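Local coordinates for protein phosphoserine aminotransferase SerC (Cytophaga hutchinsonii ATCC 33406, PDB 3FFR) that probably catalyses the pyridoxal-phosphate-dependent amino transfer between phosphoserine and 2-oxoglutarate in serine biosynthesis, at residues C89-G92 with S93-R97; W74-I77 with I78-C81; L297-M300 with T301-V304. All blocks are in the same frame, centred on the assembly; numbering follows the deposited sequence.

How the contacts relate
All three are local and mostly buried. Contact 2 lies wholly buried within helix 70-81, where E75, R76 and Q79 reach the second subunit. Contact 1 runs from strand 85-90 of the seven-stranded sheet into helix 93-104 at the bound serine, and its K96 is exposed. These two touch: W74 CH2 lies 3.5 Å from F94 O and W74 CZ3 3.8 Å from R97 CG. Contact 3 enters strand 302-307 of the five-stranded sheet, with M300 partly exposed; its centre is about 28 Å from that of contact 2. Contacts 1 and 3 both gather two backbone N-H groups on a serine hydroxyl, one weakly in contact 1. Contact 2 relies on charged and amide side chains.

Contact 1 (C89-G92 with S93-R97); sequences CVNG and SFSKR. With SER (serine), chain B.
S93 follows the N-cap residue G92 and opens the helix that turns back over the strand end. F94 comes next. Its CG is anti to the carbonyl carbon, and this carries the ring to the bound serine. The ring meets the ligand by its edge: F94 CZ is 3.6 Å from CA of the serine, whose CB lies in the ring plane. The F94 ring also meets that of Y329 at about 60°, and Y329 itself bonds to the ligand.

S95 turns back to the strand end. Its OG stands between its backbone N and carbonyl carbon (chi1 53°). There it accepts a nearly straight bond from N91 N (3.0 Å, 171°) and a weak one from G92 N. OG also bonds to OE1 of E140, whose OE2 is bonded to F94 N, so one carboxylate ties both residues. S95 CB packs 3.4 Å from C89 O. Replacing S95 by an alanine would probably leave N91 N without its acceptor and E140 with one mate fewer.

K96 N gives the first helical bond, to G92 O (2.9 Å). K96 CB passes 3.8 Å from V90 CG1, and the rest of the chain leads outward to a salt bridge with E100. R97 N bonds to S93 O, continuing the helix.

The turn joins strand 85-90 to helix 93-104 in a beta-alpha-beta unit that continues into strand 108-113. In related aminotransferases an aromatic residue at the start of this helix covers the cofactor. F94 probably does so here, in the serine pocket it shares with K191, the lysine that carries the cofactor.

Contact 2 (W74-I77 with I78-C81); sequences WERI and IQNC
R76 and Q79 run side by side and meet through one strong bond. R76 NH1 gives its hydrogen to Q79 OE1 at 2.8 Å. The oxygen lies in the guanidinium plane, and the donor lies in the amide plane, on a lone pair. A different partner uses a face of the guanidinium. E75 OE1 lies above the plane, offset toward the rim, in a salt bridge with R76 NH1 (3.3 Å) to which no N-H points. E75 and Q79 also pack, with E75 CG 3.5 Å from Q79 NE2.

R76 O is gripped twice by N80, one turn further on. N80 N and N80 ND2 each bond to it at 2.9 Å, from opposite faces of its carbonyl plane. N80 CG is anti to the carbonyl carbon (chi1 -78°), which brings the amide back over the preceding turn. Its OD1 takes the N-H of I228, so both ends of the amide are held.

Further acids surround R76. E72 pairs with its NE, and E75 of the second subunit with its NH2, which probably offsets the closeness of the two R76 NH2 groups across the dimer. E75 OE2 bonds to T224 of that subunit.

The backbone bond from Q79 N to E75 O (3.0 Å) is the regular i to i+4 link of an alpha-helix. Here helix 70-81 puts a network of acid, arginine and amide groups into the dimer interface.

Contact 3 (L297-M300 with T301-V304); sequences LRSM and TTIV
S299 OG takes the N-H groups of two successive flat peptide units, those of T301 and T302. T301 N reaches it at 3.1 Å and T302 N at 3.0 Å, the second bond being the straighter (166° against 145°).

With chi1 at 178°, the S299 hydroxyl stands opposite the backbone N, within the bend of the chain ahead. The bond to T301 N makes an ST turn. S299 CB also comes within 3.2 Å of T302 O, so the residue is pressed against the chain it holds.

N139 completes the site. Its OD1 bonds to S299 OG and its ND2 to T302 OG1, so one amide spans the turn. These buried hydroxyls therefore all have partners, since T301 OG1 bonds to S170 O. I303 CG1 packs 3.6 Å from the carbonyl oxygen S299 O.

The side chain of M300, present as selenomethionine, touches A275 and Y174 and lies near a bound polyether. The turn leads residues 297-300 into strand 302-307, which lies between strands 288-290 and 336-340 in a mixed sheet. I303 packs from this strand onto I278 and I282 of helix 264-284, while S299 lies against S146 of strand 145-146.

Contact 1 (C89-G92 with S93-R97)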
loop_
_atom_site.group_PDB
_atom_site.type_symbol
_atom_site.label_atom_id
_atom_site.label_comp_id
_atom_site.label_asym_id
_atom_site.label_seq_id
_atom_site.Cartn_x
_atom_site.Cartn_y
_atom_site.Cartn_z
ATOM N N CYS A 89 -20.360 -7.138 -14.956
ATOM C CA CYS A 89 -21.685 -6.615 -14.565
ATOM C C CYS A 89 -21.460 -5.222 -13.994
ATOM O O CYS A 89 -20.755 -5.066 -12.991
ATOM C CB CYS A 89 -22.375 -7.503 -13.517
ATOM S SG CYS A 89 -23.113 -8.987 -14.250
ATOM N N VAL A 90 -22.054 -4.226 -14.635
ATOM C CA VAL A 90 -21.860 -2.816 -14.260
ATOM C C VAL A 90 -23.169 -2.151 -13.871
ATOM O O VAL A 90 -24.115 -2.137 -14.670
ATOM C CB VAL A 90 -21.203 -2.034 -15.435
ATOM C CG1 VAL A 90 -21.144 -0.510 -15.138
ATOM C CG2 VAL A 90 -19.798 -2.618 -15.742
ATOM N N ASN A 91 -23.211 -1.630 -12.650
ATOM C CA ASN A 91 -24.434 -0.961 -12.159
ATOM C C ASN A 91 -24.170 0.219 -11.261
ATOM O O ASN A 91 -25.054 0.737 -10.575
ATOM C CB ASN A 91 -25.394 -1.947 -11.476
ATOM C CG ASN A 91 -24.832 -2.517 -10.192
ATOM O OD1 ASN A 91 -23.631 -2.435 -9.933
ATOM N ND2 ASN A 91 -25.712 -3.068 -9.359
ATOM N N GLY A 92 -22.926 0.645 -11.237
ATOM C CA GLY A 92 -22.551 1.801 -10.421
ATOM C C GLY A 92 -21.108 2.185 -10.617
ATOM O O GLY A 92 -20.392 1.631 -11.465
ATOM N N SER A 93 -20.687 3.136 -9.803
ATOM C CA SER A 93 -19.367 3.740 -9.977
ATOM C C SER A 93 -18.169 2.819 -9.826
ATOM O O SER A 93 -17.170 2.939 -10.577
ATOM C CB SER A 93 -19.205 4.934 -9.056
ATOM O OG SER A 93 -20.233 5.876 -9.302
ATOM N N PHE A 94 -18.256 1.906 -8.865
ATOM C CA PHE A 94 -17.124 0.982 -8.625
ATOM C C PHE A 94 -17.052 -0.097 -9.701
ATOM O O PHE A 94 -15.992 -0.313 -10.300
ATOM C CB PHE A 94 -17.173 0.423 -7.217
ATOM C CG PHE A 94 -16.932 1.487 -6.202
ATOM C CD1 PHE A 94 -15.647 1.889 -5.916
ATOM C CD2 PHE A 94 -17.980 2.165 -5.633
ATOM C CE1 PHE A 94 -15.416 2.907 -5.000
ATOM C CE2 PHE A 94 -17.777 3.198 -4.744
ATOM C CZ PHE A 94 -16.497 3.570 -4.407
ATOM N N SER A 95 -18.186 -0.723 -9.983
ATOM C CA SER A 95 -18.237 -1.764 -11.026
ATOM C C SER A 95 -17.884 -1.165 -12.397
ATOM O O SER A 95 -17.209 -1.797 -13.212
ATOM C CB SER A 95 -19.571 -2.519 -11.028
ATOM O OG SER A 95 -20.674 -1.643 -11.110
ATOM N N LYS A 96 -18.276 0.088 -12.605
ATOM C CA LYS A 96 -17.936 0.795 -13.857
ATOM C C LYS A 96 -16.422 1.034 -14.006
ATOM O O LYS A 96 -15.826 0.837 -15.072
ATOM C CB LYS A 96 -18.663 2.124 -13.946
ATOM C CG LYS A 96 -18.314 2.997 -15.160
ATOM C CD LYS A 96 -19.183 4.288 -15.090
ATOM C CE LYS A 96 -18.885 5.330 -16.153
ATOM N NZ LYS A 96 -17.664 6.144 -15.799
ATOM N N ARG A 97 -15.797 1.443 -12.912
ATOM C CA ARG A 97 -14.350 1.765 -12.933
ATOM C C ARG A 97 -13.543 0.502 -13.247
ATOM O O ARG A 97 -12.596 0.545 -14.065
ATOM C CB ARG A 97 -13.878 2.425 -11.634
ATOM C CG ARG A 97 -12.462 3.039 -11.763
ATOM C CD ARG A 97 -12.410 4.376 -12.550
ATOM N NE ARG A 97 -11.020 4.740 -12.842
ATOM C CZ ARG A 97 -10.446 4.545 -14.032
ATOM N NH1 ARG A 97 -11.174 4.132 -15.050
ATOM N NH2 ARG A 97 -9.154 4.838 -14.219
HETATM N N SER B . -12.472 5.998 -3.485
HETATM C CA SER B . -13.943 6.006 -3.594
HETATM C C SER B . -14.307 7.217 -4.385
HETATM O O SER B . -14.343 7.059 -5.603
HETATM C CB SER B . -14.674 5.942 -2.232
HETATM O OG SER B . -14.334 4.750 -1.464
HETATM O OXT SER B . -14.519 8.320 -3.890
#

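Contact 2 (W74-I77 with I78-C81)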
loop_
_atom_site.group_PDB
_atom_site.type_symbol
_atom_site.label_atom_id
_atom_site.label_comp_id
_atom_site.label_asym_id
_atom_site.label_seq_id
_atom_site.Cartn_x
_atom_site.Cartn_y
_atom_site.Cartn_z
ATOM N N TRP A 74 -7.991 -4.869 -8.701
ATOM C CA TRP A 74 -8.671 -4.784 -10.022
ATOM C C TRP A 74 -7.632 -4.875 -11.164
ATOM O O TRP A 74 -7.757 -5.602 -12.135
ATOM C CB TRP A 74 -9.397 -3.475 -10.202
ATOM C CG TRP A 74 -10.657 -3.287 -9.447
ATOM C CD1 TRP A 74 -11.451 -4.232 -8.865
ATOM C CD2 TRP A 74 -11.312 -2.031 -9.231
ATOM N NE1 TRP A 74 -12.566 -3.634 -8.293
ATOM C CE2 TRP A 74 -12.498 -2.285 -8.507
ATOM C CE3 TRP A 74 -11.016 -0.731 -9.590
ATOM C CZ2 TRP A 74 -13.390 -1.271 -8.175
ATOM C CZ3 TRP A 74 -11.875 0.269 -9.236
ATOM C CH2 TRP A 74 -13.040 0.006 -8.519
ATOM N N GLU A 75 -6.608 -4.045 -11.058
ATOM C CA GLU A 75 -5.541 -4.013 -12.073
ATOM C C GLU A 75 -4.840 -5.358 -12.224
ATOM O O GLU A 75 -4.628 -5.849 -13.352
ATOM C CB GLU A 75 -4.533 -2.902 -11.767
ATOM C CG GLU A 75 -3.468 -2.747 -12.854
ATOM C CD GLU A 75 -2.441 -1.693 -12.504
ATOM O OE1 GLU A 75 -1.520 -2.026 -11.748
ATOM O OE2 GLU A 75 -2.508 -0.613 -13.091
ATOM N N ARG A 76 -4.487 -5.961 -11.085
ATOM C CA ARG A 76 -3.750 -7.231 -11.075
ATOM C C ARG A 76 -4.580 -8.374 -11.628
ATOM O O ARG A 76 -4.040 -9.317 -12.244
ATOM C CB ARG A 76 -3.207 -7.593 -9.688
ATOM C CG ARG A 76 -2.325 -6.553 -9.028
ATOM C CD ARG A 76 -1.301 -5.961 -9.956
ATOM N NE ARG A 76 -0.433 -4.996 -9.237
ATOM C CZ ARG A 76 0.513 -4.281 -9.830
ATOM N NH1 ARG A 76 0.678 -4.381 -11.148
ATOM N NH2 ARG A 76 1.301 -3.494 -9.100
ATOM N N ILE A 77 -5.891 -8.335 -11.403
ATOM C CA ILE A 77 -6.780 -9.358 -11.982
ATOM C C ILE A 77 -6.672 -9.375 -13.500
ATOM O O ILE A 77 -6.482 -10.422 -14.130
ATOM C CB ILE A 77 -8.280 -9.175 -11.564
ATOM C CG1 ILE A 77 -8.442 -9.609 -10.099
ATOM C CG2 ILE A 77 -9.241 -9.955 -12.515
ATOM C CD1 ILE A 77 -9.764 -9.150 -9.431
ATOM N N ILE A 78 -6.744 -8.189 -14.093
ATOM C CA ILE A 78 -6.719 -8.096 -15.560
ATOM C C ILE A 78 -5.327 -8.443 -16.092
ATOM O O ILE A 78 -5.175 -9.204 -17.075
ATOM C CB ILE A 78 -7.234 -6.726 -16.045
ATOM C CG1 ILE A 78 -8.674 -6.501 -15.569
ATOM C CG2 ILE A 78 -7.197 -6.642 -17.580
ATOM C CD1 ILE A 78 -9.112 -5.028 -15.632
ATOM N N GLN A 79 -4.300 -7.938 -15.431
ATOM C CA GLN A 79 -2.926 -8.249 -15.884
ATOM C C GLN A 79 -2.540 -9.693 -15.821
ATOM O O GLN A 79 -1.840 -10.215 -16.706
ATOM C CB GLN A 79 -1.885 -7.441 -15.087
ATOM C CG GLN A 79 -1.976 -5.931 -15.333
ATOM C CD GLN A 79 -1.135 -5.110 -14.348
ATOM O OE1 GLN A 79 -0.834 -5.563 -13.243
ATOM N NE2 GLN A 79 -0.751 -3.899 -14.753
ATOM N N ASN A 80 -2.971 -10.348 -14.756
ATOM C CA ASN A 80 -2.634 -11.759 -14.526
ATOM C C ASN A 80 -3.528 -12.779 -15.183
ATOM O O ASN A 80 -3.104 -13.899 -15.432
ATOM C CB ASN A 80 -2.631 -12.063 -13.036
ATOM C CG ASN A 80 -1.360 -11.583 -12.332
ATOM O OD1 ASN A 80 -0.335 -12.315 -12.276
ATOM N ND2 ASN A 80 -1.441 -10.378 -11.717
ATOM N N CYS A 81 -4.747 -12.373 -15.526
ATOM C CA CYS A 81 -5.744 -13.347 -15.920
ATOM C C CYS A 81 -6.528 -13.130 -17.203
ATOM O O CYS A 81 -7.342 -13.958 -17.564
ATOM C CB CYS A 81 -6.753 -13.540 -14.795
ATOM S SG CYS A 81 -6.030 -13.961 -13.168
#

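Contact 3 (L297-M300 with T301-V304)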
loop_
_atom_site.group_PDB
_atom_site.type_symbol
_atom_site.label_atom_id
_atom_site.label_comp_id
_atom_site.label_asym_id
_atom_site.label_seq_id
_atom_site.Cartn_x
_atom_site.Cartn_y
_atom_site.Cartn_z
ATOM N N LEU A 297 -32.546 -6.916 -3.399
ATOM C CA LEU A 297 -31.228 -6.444 -3.834
ATOM C C LEU A 297 -30.655 -5.284 -3.035
ATOM O O LEU A 297 -29.636 -4.699 -3.399
ATOM C CB LEU A 297 -31.282 -6.102 -5.338
ATOM C CG LEU A 297 -31.752 -7.228 -6.266
ATOM C CD1 LEU A 297 -31.751 -6.751 -7.729
ATOM C CD2 LEU A 297 -30.932 -8.512 -6.057
ATOM N N ARG A 298 -31.314 -4.963 -1.937
ATOM C CA ARG A 298 -30.839 -3.892 -1.087
ATOM C C ARG A 298 -29.699 -4.397 -0.214
ATOM O O ARG A 298 -29.785 -5.483 0.386
ATOM C CB ARG A 298 -31.963 -3.378 -0.202
ATOM C CG ARG A 298 -33.062 -2.683 -0.962
ATOM C CD ARG A 298 -34.187 -2.305 -0.027
ATOM N NE ARG A 298 -35.343 -1.874 -0.816
ATOM C CZ ARG A 298 -36.584 -1.845 -0.357
ATOM N NH1 ARG A 298 -36.822 -2.238 0.871
ATOM N NH2 ARG A 298 -37.576 -1.481 -1.153
ATOM N N SER A 299 -28.635 -3.607 -0.157
ATOM C CA SER A 299 -27.467 -3.978 0.643
ATOM C C SER A 299 -27.734 -4.028 2.123
ATOM O O SER A 299 -28.417 -3.153 2.662
ATOM C CB SER A 299 -26.321 -2.978 0.413
ATOM O OG SER A 299 -25.191 -3.293 1.229
HETATM N N MSE A 300 -27.228 -5.062 2.774
HETATM C CA MSE A 300 -27.313 -5.171 4.243
HETATM C C MSE A 300 -26.193 -4.385 4.971
HETATM O O MSE A 300 -26.295 -4.096 6.174
HETATM C CB MSE A 300 -27.242 -6.650 4.667
HETATM C CG MSE A 300 -28.337 -7.524 4.191
HETATM SE SE MSE A 300 -29.909 -7.184 5.378
HETATM C CE MSE A 300 -31.030 -8.638 4.715
ATOM N N THR A 301 -25.118 -4.030 4.243
ATOM C CA THR A 301 -23.915 -3.386 4.815
ATOM C C THR A 301 -23.727 -1.908 4.525
ATOM O O THR A 301 -23.104 -1.165 5.301
ATOM C CB THR A 301 -22.625 -4.161 4.427
ATOM O OG1 THR A 301 -22.528 -4.278 2.994
ATOM C CG2 THR A 301 -22.642 -5.553 5.049
ATOM N N THR A 302 -24.257 -1.485 3.386
ATOM C CA THR A 302 -24.232 -0.069 3.020
ATOM C C THR A 302 -25.638 0.290 2.539
ATOM O O THR A 302 -25.989 0.089 1.375
ATOM C CB THR A 302 -23.195 0.238 1.944
ATOM O OG1 THR A 302 -23.545 -0.436 0.734
ATOM C CG2 THR A 302 -21.764 -0.195 2.379
ATOM N N ILE A 303 -26.428 0.814 3.477
ATOM C CA ILE A 303 -27.857 1.111 3.236
ATOM C C ILE A 303 -28.039 2.499 2.655
ATOM O O ILE A 303 -27.715 3.506 3.277
ATOM C CB ILE A 303 -28.674 0.912 4.542
ATOM C CG1 ILE A 303 -28.480 -0.529 5.059
ATOM C CG2 ILE A 303 -30.163 1.236 4.354
ATOM C CD1 ILE A 303 -29.054 -0.805 6.476
ATOM N N VAL A 304 -28.584 2.529 1.446
ATOM C CA VAL A 304 -28.792 3.765 0.716
ATOM C C VAL A 304 -30.262 4.176 0.714
ATOM O O VAL A 304 -31.177 3.400 0.375
ATOM C CB VAL A 304 -28.217 3.639 -0.704
ATOM C CG1 VAL A 304 -28.422 4.962 -1.509
ATOM C CG2 VAL A 304 -26.709 3.268 -0.588
#